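Local coordinates for protein multicopper oxidase (Uncultured bacterium, PDB 4E9X) that probably oxidises organic substrates at one copper site and passes the electrons to a copper cluster that reduces molecular oxygen, at residues K24-N29 and T53-T58; H206-L211 and G247-H252; G198-M203 and V231-R236; L36-E41 and Q303-F308. All coordinates share one frame; numbering follows the deposited sequence. Where two conformers were deposited one is given.

Interaction 1 holds one copper ligand and interaction 2 holds two; they belong to the N-terminal and C-terminal cupredoxin-type halves of the chain, on opposite sides of its centre, and their centres are 36 Å apart. Interaction 1 supports His57 of a mononuclear site, whereas interaction 2 brings His206 and His252 to a copper at an oxygen-binding cluster completed by a neighbouring subunit. Interaction 3 shares a sheet with interaction 2 through strands 201-205 and 248-253, and Met210 CE packs 3.5 Å from Met203 O. Interaction 4 joins a late segment of the chain to the N-terminal half; it meets interaction 1 where Asn29 ND2 lies 4.2 Å from Met307 SD, and its Ile37 side chain is about 14 Å from a bound copper.

Interaction 1: residues K24-N29 and T53-T58; sequences KVFGFN and TSLPHT. With CU (copper (II) ion), chain D.
Phe26 turns its ring toward three side chains of the loop 53-58, and the nearest part of the His57 imidazole is CE1, which stands over one phenyl face, offset toward the rim, 3.6 Å from Phe26 CD2. The Phe26 and His57 ring centroids lie 4.8 Å apart with planes inclined at 63°, the evidence for an edge-to-face (T-shaped) pair in which the histidine supplies the edge. With CG anti to its carbonyl carbon (chi1 -65°), Phe26 carries its ring off strand 21-28 toward the loop.

The imidazole is held at both nitrogens. His57 ND1 binds copper at 2.0 Å, and His57 NE2 donates to Thr53 OG1 at 2.8 Å through a bent bond, 138° at the hydrogen, so that rotation of the ring is fixed by the metal and the hydroxyl together. Cys105, His112 and Met118 complete this copper site, the ligand set of a type 1 (blue) copper centre in a cupredoxin fold.

Thr53 OG1 has further work: it accepts from Leu55 N at 3.2 Å, closing an ST turn, and is also hydrogen-bonded to Asn51 OD1. The methyl of the same threonine comes obliquely to the phenyl ring, with Thr53 CG2 3.8 Å from Phe26 CD1. Leu55 approaches the far end of that ring, its CD1 lying 3.6 Å from Phe26 CZ. Met118 also packs on both Phe26 and His57. Looser contact is made by Phe28, whose CZ edge is 4.4 Å from the buried Thr58 O, while the hydroxyl of Thr58 bonds to the carbonyl of Gly74.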
loop_
_atom_site.group_PDB
_atom_site.type_symbol
_atom_site.label_atom_id
_atom_site.label_comp_id
_atom_site.label_asym_id
_atom_site.label_seq_id
_atom_site.Cartn_x
_atom_site.Cartn_y
_atom_site.Cartn_z
ATOM N N LYS A 24 23.243 7.913 -14.072
ATOM C CA LYS A 24 22.903 8.783 -15.198
ATOM C C LYS A 24 21.420 9.102 -15.158
ATOM O O LYS A 24 20.569 8.207 -15.101
ATOM C CB LYS A 24 23.254 8.135 -16.535
ATOM C CG LYS A 24 24.756 7.994 -16.790
ATOM C CD LYS A 24 24.961 7.746 -18.273
ATOM C CE LYS A 24 26.368 7.913 -18.776
ATOM N NZ LYS A 24 27.455 8.471 -17.987
ATOM N N VAL A 25 21.098 10.383 -15.175
ATOM C CA VAL A 25 19.746 10.851 -15.020
ATOM C C VAL A 25 19.442 11.903 -16.087
ATOM O O VAL A 25 20.344 12.424 -16.749
ATOM C CB VAL A 25 19.456 11.433 -13.623
ATOM C CG1 VAL A 25 19.605 10.268 -12.575
ATOM C CG2 VAL A 25 20.319 12.629 -13.288
ATOM N N PHE A 26 18.177 12.226 -16.285
ATOM C CA PHE A 26 17.741 13.339 -17.101
ATOM C C PHE A 26 17.202 14.419 -16.158
ATOM O O PHE A 26 16.031 14.452 -15.840
ATOM C CB PHE A 26 16.666 12.895 -18.092
ATOM C CG PHE A 26 17.131 11.896 -19.141
ATOM C CD1 PHE A 26 18.168 12.180 -20.017
ATOM C CD2 PHE A 26 16.483 10.665 -19.229
ATOM C CE1 PHE A 26 18.556 11.270 -21.004
ATOM C CE2 PHE A 26 16.869 9.752 -20.208
ATOM C CZ PHE A 26 17.891 10.083 -21.093
ATOM N N GLY A 27 18.095 15.276 -15.686
ATOM C CA GLY A 27 17.700 16.200 -14.612
ATOM C C GLY A 27 17.136 17.471 -15.181
ATOM O O GLY A 27 17.734 18.141 -16.039
ATOM N N PHE A 28 15.967 17.864 -14.712
ATOM C CA PHE A 28 15.444 19.194 -14.968
ATOM C C PHE A 28 16.435 20.198 -14.369
ATOM O O PHE A 28 16.829 20.086 -13.212
ATOM C CB PHE A 28 14.051 19.331 -14.351
ATOM C CG PHE A 28 12.982 18.488 -15.068
ATOM C CD1 PHE A 28 12.677 18.749 -16.399
ATOM C CD2 PHE A 28 12.339 17.466 -14.409
ATOM C CE1 PHE A 28 11.730 17.994 -17.106
ATOM C CE2 PHE A 28 11.372 16.754 -15.075
ATOM C CZ PHE A 28 11.035 17.010 -16.424
ATOM N N ASN A 29 16.872 21.148 -15.194
ATOM C CA ASN A 29 17.919 22.107 -14.864
ATOM C C ASN A 29 19.125 21.363 -14.317
ATOM O O ASN A 29 19.882 21.918 -13.484
ATOM C CB ASN A 29 17.424 23.175 -13.892
ATOM C CG ASN A 29 16.490 24.174 -14.541
ATOM O OD1 ASN A 29 16.128 24.034 -15.711
ATOM N ND2 ASN A 29 16.101 25.199 -13.794
ATOM N N THR A 53 18.791 17.014 -24.077
ATOM C CA THR A 53 19.216 15.600 -23.982
ATOM C C THR A 53 19.056 14.945 -25.356
ATOM O O THR A 53 18.608 15.602 -26.298
ATOM C CB THR A 53 18.431 14.776 -22.947
ATOM O OG1 THR A 53 17.149 14.413 -23.539
ATOM C CG2 THR A 53 18.149 15.586 -21.712
ATOM N N SER A 54 19.448 13.687 -25.449
ATOM C CA SER A 54 19.422 12.906 -26.676
ATOM C C SER A 54 18.105 12.179 -26.898
ATOM O O SER A 54 18.032 11.513 -27.922
ATOM C CB SER A 54 20.541 11.832 -26.655
ATOM O OG SER A 54 20.402 11.041 -25.433
ATOM N N LEU A 55 17.119 12.339 -26.009
ATOM C CA LEU A 55 15.897 11.532 -26.095
ATOM C C LEU A 55 14.705 12.458 -25.932
ATOM O O LEU A 55 14.828 13.540 -25.348
ATOM C CB LEU A 55 15.857 10.488 -24.993
ATOM C CG LEU A 55 16.824 9.309 -25.036
ATOM C CD1 LEU A 55 16.620 8.320 -23.920
ATOM C CD2 LEU A 55 16.650 8.588 -26.383
ATOM N N PRO A 56 13.523 12.074 -26.432
ATOM C CA PRO A 56 12.337 12.868 -26.251
ATOM C C PRO A 56 11.789 12.794 -24.810
ATOM O O PRO A 56 11.937 11.789 -24.096
ATOM C CB PRO A 56 11.335 12.234 -27.214
ATOM C CG PRO A 56 11.889 10.901 -27.554
ATOM C CD PRO A 56 13.345 10.868 -27.265
ATOM N N HIS A 57 11.148 13.928 -24.443
ATOM C CA HIS A 57 10.521 14.040 -23.114
ATOM C C HIS A 57 9.248 14.876 -23.225
ATOM O O HIS A 57 9.018 15.510 -24.261
ATOM C CB HIS A 57 11.478 14.757 -22.128
ATOM C CG HIS A 57 12.793 14.053 -21.968
ATOM N ND1 HIS A 57 12.943 12.861 -21.306
ATOM C CD2 HIS A 57 14.020 14.409 -22.452
ATOM C CE1 HIS A 57 14.252 12.530 -21.390
ATOM N NE2 HIS A 57 14.918 13.467 -22.095
ATOM N N THR A 58 8.503 14.952 -22.123
ATOM C CA THR A 58 7.466 15.963 -21.927
ATOM C C THR A 58 7.510 16.424 -20.459
ATOM O O THR A 58 8.308 15.856 -19.714
ATOM C CB THR A 58 6.036 15.465 -22.195
ATOM O OG1 THR A 58 5.779 14.359 -21.305
ATOM C CG2 THR A 58 5.846 14.988 -23.642
HETATM CU CU CU D . 11.589 11.789 -20.235
#

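Interaction 2: residues H206-L211 and G247-H252; sequences HGHDML and GRFIFH. With CU (copper (II) ion), chain F.
His206 and Phe249 bring the backbones closest, CA to CA 5.2 Å, where strand 248-252 passes the loop 206-209 that leads into the strand beginning at Met210. One hydrogen bond joins them, His206 N to Ile250 O at 3.0 Å, the donor close to the line of the carbonyl. Gly207 CA lies over one face of Phe249, 3.6 Å from the ring centroid; a CB there would clash with Phe249 CG, and the positive phi (80°) also favours glycine. His208 meets the same phenyl in an offset edge-to-face pair, planes at 88°. Its ND1 donates to a lone pair of His206 O at 2.8 Å, and its NE2 bonds to Tyr275. With Phe249 cut back to an alanine, Gly207 CA is likely to lose the ring face it rests on, and the His208 edge its aromatic partner.

The Met210 sulfur makes an oblique Met-aromatic contact with Phe251. His206 NE2 binds copper at 1.9 Å and His252 NE2 the same ion at 2.0 Å; their rings meet rim to rim, planes at 60°. His106 of the second subunit binds this copper too, and Asp73 of that subunit bonds to His206 ND1, consistent with a cluster assembled between subunits, as in trimeric two-domain multicopper oxidases.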
loop_
_atom_site.group_PDB
_atom_site.type_symbol
_atom_site.label_atom_id
_atom_site.label_comp_id
_atom_site.label_asym_id
_atom_site.label_seq_id
_atom_site.Cartn_x
_atom_site.Cartn_y
_atom_site.Cartn_z
ATOM N N HIS A 206 10.412 8.682 14.422
ATOM C CA HIS A 206 10.622 8.389 15.841
ATOM C C HIS A 206 10.339 9.673 16.657
ATOM O O HIS A 206 10.491 10.796 16.162
ATOM C CB HIS A 206 12.059 7.938 16.105
ATOM C CG HIS A 206 12.420 6.584 15.549
ATOM N ND1 HIS A 206 13.271 5.755 16.275
ATOM C CD2 HIS A 206 12.094 5.896 14.463
ATOM C CE1 HIS A 206 13.469 4.602 15.564
ATOM N NE2 HIS A 206 12.724 4.681 14.454
ATOM N N GLY A 207 9.952 9.434 17.904
ATOM C CA GLY A 207 9.860 10.536 18.872
ATOM C C GLY A 207 8.633 11.387 18.778
ATOM O O GLY A 207 8.449 12.312 19.611
ATOM N N HIS A 208 7.801 11.207 17.731
ATOM C CA HIS A 208 6.724 12.144 17.396
ATOM C C HIS A 208 5.642 11.406 16.639
ATOM O O HIS A 208 5.883 10.496 15.876
ATOM C CB HIS A 208 7.231 13.225 16.402
ATOM C CG HIS A 208 8.445 13.996 16.877
ATOM N ND1 HIS A 208 9.710 13.432 16.838
ATOM C CD2 HIS A 208 8.581 15.243 17.434
ATOM C CE1 HIS A 208 10.560 14.312 17.365
ATOM N NE2 HIS A 208 9.904 15.406 17.708
ATOM N N ASP A 209 4.394 11.855 16.841
ATOM C CA ASP A 209 3.334 11.539 15.886
ATOM C C ASP A 209 3.246 12.645 14.834
ATOM O O ASP A 209 3.621 13.783 15.063
ATOM C CB ASP A 209 2.010 11.413 16.656
ATOM C CG ASP A 209 2.026 10.163 17.505
ATOM O OD1 ASP A 209 2.368 9.078 16.953
ATOM O OD2 ASP A 209 1.709 10.256 18.689
ATOM N N MET A 210 2.736 12.243 13.677
ATOM C CA MET A 210 2.461 13.144 12.592
ATOM C C MET A 210 0.944 13.346 12.492
ATOM O O MET A 210 0.154 12.394 12.535
ATOM C CB MET A 210 2.906 12.528 11.261
ATOM C CG MET A 210 4.445 12.466 11.174
ATOM S SD MET A 210 5.018 11.511 9.744
ATOM C CE MET A 210 4.825 9.822 10.320
ATOM N N LEU A 211 0.497 14.574 12.337
ATOM C CA LEU A 211 -0.900 14.853 12.040
ATOM C C LEU A 211 -1.032 14.938 10.521
ATOM O O LEU A 211 -0.481 15.870 9.923
ATOM C CB LEU A 211 -1.347 16.172 12.676
ATOM C CG LEU A 211 -2.823 16.505 12.397
ATOM C CD1 LEU A 211 -3.764 15.460 13.017
ATOM C CD2 LEU A 211 -3.163 17.900 12.915
ATOM N N GLY A 247 15.588 15.657 21.123
ATOM C CA GLY A 247 16.353 14.419 21.046
ATOM C C GLY A 247 17.027 14.336 19.681
ATOM O O GLY A 247 16.979 15.331 18.917
ATOM N N ARG A 248 17.596 13.200 19.369
ATOM C CA ARG A 248 17.983 12.865 18.004
ATOM C C ARG A 248 17.074 11.690 17.610
ATOM O O ARG A 248 17.232 10.591 18.153
ATOM C CB ARG A 248 19.441 12.468 17.851
ATOM C CG ARG A 248 20.397 13.604 18.147
ATOM C CD ARG A 248 21.851 13.314 17.774
ATOM N NE ARG A 248 22.419 12.174 18.488
ATOM C CZ ARG A 248 23.193 12.299 19.583
ATOM N NH1 ARG A 248 23.490 13.489 20.117
ATOM N NH2 ARG A 248 23.662 11.195 20.135
ATOM N N PHE A 249 16.139 11.970 16.709
ATOM C CA PHE A 249 15.090 11.013 16.392
ATOM C C PHE A 249 15.105 10.655 14.914
ATOM O O PHE A 249 14.796 11.456 14.041
ATOM C CB PHE A 249 13.736 11.622 16.800
ATOM C CG PHE A 249 13.511 11.532 18.309
ATOM C CD1 PHE A 249 13.370 10.306 18.945
ATOM C CD2 PHE A 249 13.395 12.713 19.045
ATOM C CE1 PHE A 249 13.100 10.262 20.291
ATOM C CE2 PHE A 249 13.130 12.648 20.430
ATOM C CZ PHE A 249 12.973 11.398 21.041
ATOM N N ILE A 250 15.477 9.403 14.619
ATOM C CA ILE A 250 15.556 8.968 13.209
ATOM C C ILE A 250 14.182 8.994 12.606
ATOM O O ILE A 250 13.147 8.875 13.268
ATOM C CB ILE A 250 16.268 7.611 13.194
ATOM C CG1 ILE A 250 16.845 7.154 11.857
ATOM C CG2 ILE A 250 15.374 6.501 13.707
ATOM C CD1 ILE A 250 17.723 5.909 11.967
ATOM N N PHE A 251 14.136 9.135 11.267
ATOM C CA PHE A 251 12.873 9.368 10.537
ATOM C C PHE A 251 13.151 8.650 9.218
ATOM O O PHE A 251 14.083 9.017 8.504
ATOM C CB PHE A 251 12.694 10.869 10.416
ATOM C CG PHE A 251 11.393 11.424 9.758
ATOM C CD1 PHE A 251 11.248 12.784 9.588
ATOM C CD2 PHE A 251 10.329 10.606 9.343
ATOM C CE1 PHE A 251 10.117 13.380 9.038
ATOM C CE2 PHE A 251 9.234 11.212 8.765
ATOM C CZ PHE A 251 9.105 12.546 8.591
ATOM N N HIS A 252 12.377 7.600 8.914
ATOM C CA HIS A 252 12.859 6.726 7.825
ATOM C C HIS A 252 11.728 5.910 7.234
ATOM O O HIS A 252 10.679 5.720 7.832
ATOM C CB HIS A 252 13.951 5.766 8.328
ATOM C CG HIS A 252 13.452 4.844 9.400
ATOM N ND1 HIS A 252 12.925 3.563 9.149
ATOM C CD2 HIS A 252 13.370 4.987 10.730
ATOM C CE1 HIS A 252 12.578 3.053 10.342
ATOM N NE2 HIS A 252 12.838 3.867 11.329
HETATM CU CU CU F . 13.048 3.247 13.195
#

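Interaction 3: residues G198-M203 and V231-R236; sequences GGIHAM and VSPGER
His201 and Val231 exchange two backbone hydrogen bonds, His201 N to Val231 O at 2.9 Å and Val231 N to His201 O at 2.8 Å, which identifies them as an antiparallel hydrogen-bonded pair. They lie where strand 228-231, outermost in its sheet within this chain, joins strand 201-205 in the second cupredoxin-type domain. Directly after the pair, residues Ser232 to Glu235 form a type II beta turn with proline and glycine at its corners; the positive phi of Gly234 (96°) suits a residue lacking a side chain.

The Glu235 carboxylate folds back on the turn: its OE1 accepts from Ser232 N at 3.0 Å, on the anti side. A second bond from Ser232 OG, from above the carboxylate plane, is doubtful because that serine has two conformers. OE2 of the same carboxylate pairs with Lys215. Arg236 NH1 donates to Gly234 O, in the carbonyl plane and close to the guanidinium plane, while its NH2 forms a salt bridge with Asp227 of the third subunit.

Farther out, the Pro233 ring lies against the glycine backbone, with CD 3.3 Å from Gly199 O and CG 3.6 Å from Gly198 C. A glycine in place of Pro233 would remove that ring, and is likely to leave the Gly198-Gly199 backbone without its apolar cover and the turn freer to flex. Val231 CG2, set anti to its carbonyl carbon, reaches Met203 CG at 4.2 Å. Val231 O, already bonded to His201 N, receives a CA-H...O contact from Ile200 CA at 3.5 Å.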
loop_
_atom_site.group_PDB
_atom_site.type_symbol
_atom_site.label_atom_id
_atom_site.label_comp_id
_atom_site.label_asym_id
_atom_site.label_seq_id
_atom_site.Cartn_x
_atom_site.Cartn_y
_atom_site.Cartn_z
ATOM N N GLY A 198 8.763 4.438 -8.282
ATOM C CA GLY A 198 7.915 3.285 -8.459
ATOM C C GLY A 198 7.663 2.467 -7.192
ATOM O O GLY A 198 6.978 1.432 -7.280
ATOM N N GLY A 199 8.221 2.874 -6.056
ATOM C CA GLY A 199 8.127 2.069 -4.824
ATOM C C GLY A 199 7.058 2.560 -3.865
ATOM O O GLY A 199 6.434 3.639 -4.051
ATOM N N ILE A 200 6.837 1.750 -2.837
ATOM C CA ILE A 200 5.997 2.156 -1.698
ATOM C C ILE A 200 6.900 2.404 -0.496
ATOM O O ILE A 200 7.842 1.680 -0.329
ATOM C CB ILE A 200 4.932 1.063 -1.556
ATOM C CG1 ILE A 200 4.093 0.926 -2.842
ATOM C CG2 ILE A 200 4.042 1.307 -0.397
ATOM C CD1 ILE A 200 2.893 0.011 -2.663
ATOM N N HIS A 201 6.592 3.437 0.281
ATOM C CA HIS A 201 7.504 3.889 1.337
ATOM C C HIS A 201 6.667 4.135 2.599
ATOM O O HIS A 201 5.684 4.901 2.575
ATOM C CB HIS A 201 8.171 5.205 0.907
ATOM C CG HIS A 201 8.989 5.034 -0.336
ATOM N ND1 HIS A 201 10.288 4.606 -0.307
ATOM C CD2 HIS A 201 8.658 5.185 -1.646
ATOM C CE1 HIS A 201 10.740 4.503 -1.578
ATOM N NE2 HIS A 201 9.761 4.867 -2.391
ATOM N N ALA A 202 7.031 3.484 3.694
ATOM C CA ALA A 202 6.250 3.591 4.932
ATOM C C ALA A 202 7.009 4.543 5.855
ATOM O O ALA A 202 7.919 4.172 6.557
ATOM C CB ALA A 202 6.065 2.205 5.531
ATOM N N MET A 203 6.714 5.827 5.799
ATOM C CA MET A 203 7.577 6.841 6.443
ATOM C C MET A 203 7.216 6.958 7.926
ATOM O O MET A 203 6.082 7.314 8.283
ATOM C CB MET A 203 7.361 8.179 5.727
ATOM C CG MET A 203 7.724 8.098 4.234
ATOM S SD MET A 203 9.386 7.475 3.866
ATOM C CE MET A 203 10.474 8.681 4.645
ATOM N N VAL A 231 3.278 5.838 1.610
ATOM C CA VAL A 231 3.259 6.706 0.438
ATOM C C VAL A 231 3.555 5.864 -0.792
ATOM O O VAL A 231 4.577 5.182 -0.827
ATOM C CB VAL A 231 4.360 7.784 0.599
ATOM C CG1 VAL A 231 4.359 8.748 -0.581
ATOM C CG2 VAL A 231 4.224 8.527 1.939
ATOM N N SER A 232 2.666 5.863 -1.767
ATOM C CA SER A 232 2.774 5.024 -2.952
ATOM C C SER A 232 2.914 5.904 -4.196
ATOM O O SER A 232 2.704 7.140 -4.095
ATOM C CB SER A 232 1.583 4.070 -3.006
ATOM O OG SER A 232 0.432 4.547 -3.633
ATOM N N PRO A 233 3.266 5.329 -5.323
ATOM C CA PRO A 233 3.542 6.169 -6.521
ATOM C C PRO A 233 2.400 7.096 -6.901
ATOM O O PRO A 233 1.236 6.730 -7.048
ATOM C CB PRO A 233 3.790 5.125 -7.613
ATOM C CG PRO A 233 4.422 3.978 -6.822
ATOM C CD PRO A 233 3.574 3.912 -5.573
ATOM N N GLY A 234 2.788 8.380 -7.086
ATOM C CA GLY A 234 1.848 9.403 -7.481
ATOM C C GLY A 234 1.288 10.220 -6.328
ATOM O O GLY A 234 0.908 11.377 -6.524
ATOM N N GLU A 235 1.252 9.599 -5.131
ATOM C CA GLU A 235 0.565 10.237 -4.016
ATOM C C GLU A 235 1.381 11.329 -3.342
ATOM O O GLU A 235 2.601 11.292 -3.382
ATOM C CB GLU A 235 0.255 9.218 -2.917
ATOM C CG GLU A 235 -0.623 8.039 -3.386
ATOM C CD GLU A 235 -1.048 7.301 -2.118
ATOM O OE1 GLU A 235 -0.229 6.509 -1.664
ATOM O OE2 GLU A 235 -2.107 7.571 -1.547
ATOM N N ARG A 236 0.682 12.253 -2.684
ATOM C CA ARG A 236 1.352 13.114 -1.705
ATOM C C ARG A 236 0.543 13.080 -0.421
ATOM O O ARG A 236 -0.686 12.961 -0.406
ATOM C CB ARG A 236 1.490 14.573 -2.197
ATOM C CG ARG A 236 2.535 14.731 -3.303
ATOM C CD ARG A 236 2.007 14.434 -4.701
ATOM N NE ARG A 236 0.940 15.355 -5.057
ATOM C CZ ARG A 236 -0.216 15.027 -5.667
ATOM N NH1 ARG A 236 -0.501 13.794 -6.056
ATOM N NH2 ARG A 236 -1.116 16.003 -5.891
#

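Interaction 4: residues L36-E41 and Q303-F308; sequences LIHVQE and QGYGMF
Gly304 meets His38 through a water that donates to Gly304 O at 2.6 Å and lies 2.6 Å from His38 ND1, at the edge of the imidazole and in its plane. Tyr305 follows, presenting its CE1 edge to a face of the His38 ring: centroids of the two rings are 5.3 Å apart and their planes stand at 78°, an edge-to-face pair. With CG anti to the backbone N (chi1 -169°), the imidazole stands on the same sheet face as Leu36 and Phe308, its own face toward Tyr305 CE1. One carboxylate engages both rings: Asp125 OD1 bonds to His38 NE2 and Asp125 OD2 to Tyr305 OH. Over a face of the tyrosine, toward the rim, lies the backbone N of Gln40.

At Gly306 regular pairing begins: Gly306 N to His38 O and His38 N to Gly306 O, both 2.9 Å, make an antiparallel hydrogen-bonded pair. Strand 306-308 thus adds an outermost strand to the mixed sheet of the first cupredoxin-type domain, running at 160° to strand 36-40, so that a late part of the chain closes back on an early one.

Met307 faces Ile37 in a non-hydrogen-bonded pair. Its chain is extended as far as SD and then bends, bringing CE alongside the isoleucine, a tight 3.3 Å from Ile37 CG1; Phe6 packs against both residues. Phe308 restores hydrogen bonding, its N donating to Leu36 O at 2.8 Å and its O accepting from Leu36 N. The two side chains run the same way, with Phe308 CD2 4.2 Å from Leu36 CD2.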
loop_
_atom_site.group_PDB
_atom_site.type_symbol
_atom_site.label_atom_id
_atom_site.label_comp_id
_atom_site.label_asym_id
_atom_site.label_seq_id
_atom_site.Cartn_x
_atom_site.Cartn_y
_atom_site.Cartn_z
ATOM N N LEU A 36 12.369 23.543 -7.483
ATOM C CA LEU A 36 11.116 23.836 -6.835
ATOM C C LEU A 36 10.386 24.940 -7.600
ATOM O O LEU A 36 10.954 26.016 -7.867
ATOM C CB LEU A 36 11.388 24.366 -5.407
ATOM C CG LEU A 36 10.201 25.032 -4.678
ATOM C CD1 LEU A 36 9.073 24.040 -4.366
ATOM C CD2 LEU A 36 10.721 25.640 -3.355
ATOM N N ILE A 37 9.105 24.754 -7.899
ATOM C CA ILE A 37 8.246 25.804 -8.452
ATOM C C ILE A 37 7.228 26.112 -7.367
ATOM O O ILE A 37 6.522 25.217 -6.905
ATOM C CB ILE A 37 7.604 25.370 -9.793
ATOM C CG1 ILE A 37 8.639 25.025 -10.833
ATOM C CG2 ILE A 37 6.623 26.456 -10.232
ATOM C CD1 ILE A 37 8.053 24.398 -12.117
ATOM N N HIS A 38 7.173 27.345 -6.938
ATOM C CA HIS A 38 6.339 27.757 -5.806
ATOM C C HIS A 38 5.538 28.962 -6.270
ATOM O O HIS A 38 6.106 30.016 -6.571
ATOM C CB HIS A 38 7.236 28.063 -4.593
ATOM C CG HIS A 38 6.482 28.231 -3.329
ATOM N ND1 HIS A 38 7.081 28.659 -2.147
ATOM C CD2 HIS A 38 5.180 27.986 -2.979
ATOM C CE1 HIS A 38 6.165 28.664 -1.177
ATOM N NE2 HIS A 38 5.023 28.289 -1.628
ATOM N N VAL A 39 4.229 28.809 -6.354
ATOM C CA VAL A 39 3.343 29.860 -6.858
ATOM C C VAL A 39 2.136 29.978 -5.953
ATOM O O VAL A 39 1.995 29.185 -5.002
ATOM C CB VAL A 39 2.942 29.577 -8.313
ATOM C CG1 VAL A 39 4.168 29.444 -9.227
ATOM C CG2 VAL A 39 2.058 28.341 -8.510
ATOM N N GLN A 40 1.292 30.972 -6.241
ATOM C CA GLN A 40 0.052 31.179 -5.489
ATOM C C GLN A 40 -1.161 30.702 -6.264
ATOM O O GLN A 40 -1.186 30.796 -7.514
ATOM C CB GLN A 40 -0.099 32.691 -5.224
ATOM C CG GLN A 40 -1.147 33.058 -4.207
ATOM C CD GLN A 40 -0.964 34.517 -3.783
ATOM O OE1 GLN A 40 -0.437 35.388 -4.481
ATOM N NE2 GLN A 40 -1.419 34.803 -2.570
ATOM N N GLU A 41 -2.158 30.223 -5.513
ATOM C CA GLU A 41 -3.428 29.856 -6.133
ATOM C C GLU A 41 -3.912 30.989 -7.024
ATOM O O GLU A 41 -3.924 32.184 -6.674
ATOM C CB GLU A 41 -4.455 29.669 -5.033
ATOM C CG GLU A 41 -5.827 29.254 -5.500
ATOM C CD GLU A 41 -6.836 29.099 -4.362
ATOM O OE1 GLU A 41 -6.514 29.296 -3.174
ATOM O OE2 GLU A 41 -7.984 28.706 -4.677
ATOM N N GLN A 303 11.664 31.641 0.382
ATOM C CA GLN A 303 12.227 32.773 -0.378
ATOM C C GLN A 303 11.293 33.382 -1.394
ATOM O O GLN A 303 11.782 34.072 -2.292
ATOM C CB GLN A 303 13.537 32.259 -1.033
ATOM C CG GLN A 303 14.622 31.993 0.029
ATOM C CD GLN A 303 15.838 31.266 -0.487
ATOM O OE1 GLN A 303 15.879 30.991 -1.687
ATOM N NE2 GLN A 303 16.803 30.961 0.390
ATOM N N GLY A 304 9.995 33.197 -1.239
ATOM C CA GLY A 304 8.991 33.849 -2.105
ATOM C C GLY A 304 8.653 32.973 -3.312
ATOM O O GLY A 304 9.143 31.860 -3.572
ATOM N N TYR A 305 7.688 33.508 -4.072
ATOM C CA TYR A 305 7.266 32.738 -5.227
ATOM C C TYR A 305 8.305 32.748 -6.324
ATOM O O TYR A 305 9.030 33.741 -6.453
ATOM C CB TYR A 305 5.916 33.288 -5.751
ATOM C CG TYR A 305 4.877 33.183 -4.633
ATOM C CD1 TYR A 305 4.588 31.922 -4.107
ATOM C CD2 TYR A 305 4.209 34.290 -4.093
ATOM C CE1 TYR A 305 3.655 31.774 -3.080
ATOM C CE2 TYR A 305 3.266 34.148 -3.066
ATOM C CZ TYR A 305 3.008 32.878 -2.579
ATOM O OH TYR A 305 2.080 32.669 -1.552
ATOM N N GLY A 306 8.364 31.696 -7.110
ATOM C CA GLY A 306 9.305 31.595 -8.209
ATOM C C GLY A 306 9.778 30.172 -8.421
ATOM O O GLY A 306 9.142 29.223 -7.930
ATOM N N MET A 307 10.874 30.021 -9.147
ATOM C CA MET A 307 11.462 28.717 -9.442
ATOM C C MET A 307 12.882 28.710 -8.862
ATOM O O MET A 307 13.688 29.654 -9.069
ATOM C CB MET A 307 11.430 28.349 -10.919
ATOM C CG MET A 307 12.275 27.080 -11.198
ATOM S SD MET A 307 12.298 26.739 -13.005
ATOM C CE MET A 307 10.773 25.896 -13.160
ATOM N N PHE A 308 13.224 27.680 -8.086
ATOM C CA PHE A 308 14.449 27.638 -7.325
ATOM C C PHE A 308 15.235 26.381 -7.619
ATOM O O PHE A 308 14.773 25.258 -7.396
ATOM C CB PHE A 308 14.171 27.660 -5.784
ATOM C CG PHE A 308 13.413 28.890 -5.368
ATOM C CD1 PHE A 308 14.119 29.963 -4.832
ATOM C CD2 PHE A 308 12.035 28.949 -5.520
ATOM C CE1 PHE A 308 13.456 31.115 -4.453
ATOM C CE2 PHE A 308 11.404 30.136 -5.171
ATOM C CZ PHE A 308 12.104 31.205 -4.622
HETATM O O HOH W 1 9.515 29.575 -2.315
#